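Local coordinates for protein ribulose-bisphosphate carboxylase (Alicyclobacillus acidocaldarius subsp. acidocaldarius, PDB 4NAS) that belongs to the ribulose-bisphosphate carboxylase large-chain family, pairing an N-terminal domain with a TIM-barrel domain that holds calcium in this model, at residues P346-Y349 with Q350-V354. Numbering follows the deposited sequence.
Sequences PRLY and QDFGV
With chi1 of Leu348 at -71° and of Phe352 at -60°, CG of each is beside its own backbone N and anti to its carbonyl carbon, and the two side chains run side by side in the same direction, one turn apart. Leu348 CD2 comes to rest 3.8 Å from Phe352 CE2, while the carbonyl O of Leu348 lies at the edge of the Phe352 ring. On another side of the helix Arg347 starts anti to its N but bends at both chi2 and chi3. The bend at chi2 swings Arg347 CD toward the Asp351 carboxylate, 3.7 Å from Asp351 OD1, so this pair meets through carbon; the bend at chi3 then turns the guanidinium. Charge attraction may add something, but the polar ends go elsewhere: Arg347 NH2 and Asp351 OD2 both hydrogen-bond Tyr306 OH, which bridges the two. Gln350 crosses Arg347 at about a right angle, its OE1 3.9 Å from Arg347 NE.

Backbone bonds from i to i+4 join the two segments, and the last of them, at Gly353, is bent. Asp351 N bonds Arg347 O at 2.9 Å. In the last rung Gly353 N is 2.8 Å from Tyr349 O, yet the bond bends to 137° and the donor sits above the carbonyl plane. Gly353 has positive phi, a conformation that suits glycine, and there the chain leaves the helix. The turn brings Val354 back past Tyr349, Val354 CG1 lying 4.0 Å from Tyr349 CE2.

This is the C-terminal end of helix 345-352 in the TIM-barrel domain, leading toward strand 357-359. Phe352 packs on Pro334 and Pro336 of strand 333-337, Tyr349 and Val354 share Pro143, and Tyr349 also leans on Ile382 and Val385 of helix 371-386.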
# COMPACT_ATOMS: atom_id res chain seq x y z
N PRO B 346 -30.62 17.17 -4.86
CA PRO B 346 -31.24 16.81 -6.13
C PRO B 346 -30.23 16.44 -7.22
O PRO B 346 -30.50 15.56 -8.02
CB PRO B 346 -31.98 18.10 -6.53
CG PRO B 346 -32.22 18.81 -5.25
CD PRO B 346 -30.99 18.53 -4.43
N ARG B 347 -29.10 17.14 -7.26
CA ARG B 347 -28.04 16.80 -8.20
C ARG B 347 -27.52 15.42 -7.87
O ARG B 347 -27.23 14.62 -8.77
CB ARG B 347 -26.91 17.83 -8.16
CG ARG B 347 -25.70 17.47 -9.03
CD ARG B 347 -26.09 17.15 -10.49
NE ARG B 347 -26.30 18.35 -11.28
CZ ARG B 347 -25.32 19.04 -11.86
NH1 ARG B 347 -25.60 20.13 -12.56
NH2 ARG B 347 -24.06 18.64 -11.74
N LEU B 348 -27.39 15.14 -6.58
CA LEU B 348 -26.90 13.82 -6.17
C LEU B 348 -27.86 12.70 -6.57
O LEU B 348 -27.42 11.61 -6.93
CB LEU B 348 -26.55 13.79 -4.68
CG LEU B 348 -25.28 14.59 -4.37
CD1 LEU B 348 -25.09 14.82 -2.87
CD2 LEU B 348 -24.03 13.91 -4.99
N TYR B 349 -29.17 12.96 -6.52
CA TYR B 349 -30.14 11.99 -7.01
C TYR B 349 -29.92 11.71 -8.50
O TYR B 349 -30.03 10.57 -8.96
CB TYR B 349 -31.56 12.51 -6.83
CG TYR B 349 -32.26 12.09 -5.56
CD1 TYR B 349 -32.11 12.81 -4.38
CD2 TYR B 349 -33.13 11.00 -5.56
CE1 TYR B 349 -32.77 12.45 -3.23
CE2 TYR B 349 -33.80 10.63 -4.39
CZ TYR B 349 -33.62 11.36 -3.24
OH TYR B 349 -34.26 11.02 -2.07
N GLN B 350 -29.60 12.75 -9.24
CA GLN B 350 -29.40 12.62 -10.68
C GLN B 350 -28.11 11.88 -11.00
O GLN B 350 -28.11 11.01 -11.86
CB GLN B 350 -29.44 13.99 -11.34
CG GLN B 350 -30.82 14.59 -11.32
CD GLN B 350 -30.83 16.00 -11.80
OE1 GLN B 350 -29.81 16.69 -11.74
NE2 GLN B 350 -31.97 16.45 -12.29
N ASP B 351 -27.05 12.17 -10.25
CA ASP B 351 -25.76 11.49 -10.42
C ASP B 351 -25.79 10.01 -10.01
O ASP B 351 -25.23 9.16 -10.70
CB ASP B 351 -24.65 12.19 -9.61
CG ASP B 351 -24.19 13.50 -10.23
OD1 ASP B 351 -24.67 13.87 -11.32
OD2 ASP B 351 -23.34 14.18 -9.63
N PHE B 352 -26.42 9.70 -8.88
CA PHE B 352 -26.28 8.34 -8.33
C PHE B 352 -27.57 7.54 -8.17
O PHE B 352 -27.53 6.32 -8.01
CB PHE B 352 -25.54 8.39 -6.99
CG PHE B 352 -24.16 8.97 -7.06
CD1 PHE B 352 -23.07 8.18 -7.36
CD2 PHE B 352 -23.95 10.32 -6.80
CE1 PHE B 352 -21.79 8.72 -7.43
CE2 PHE B 352 -22.68 10.87 -6.86
CZ PHE B 352 -21.59 10.06 -7.17
N GLY B 353 -28.72 8.21 -8.22
CA GLY B 353 -29.98 7.54 -7.94
C GLY B 353 -30.21 7.42 -6.43
O GLY B 353 -29.54 8.12 -5.66
N VAL B 354 -31.12 6.54 -6.01
CA VAL B 354 -31.39 6.39 -4.58
C VAL B 354 -30.32 5.58 -3.83
O VAL B 354 -30.18 5.74 -2.62
CB VAL B 354 -32.79 5.78 -4.30
CG1 VAL B 354 -33.90 6.70 -4.83
CG2 VAL B 354 -32.91 4.41 -4.91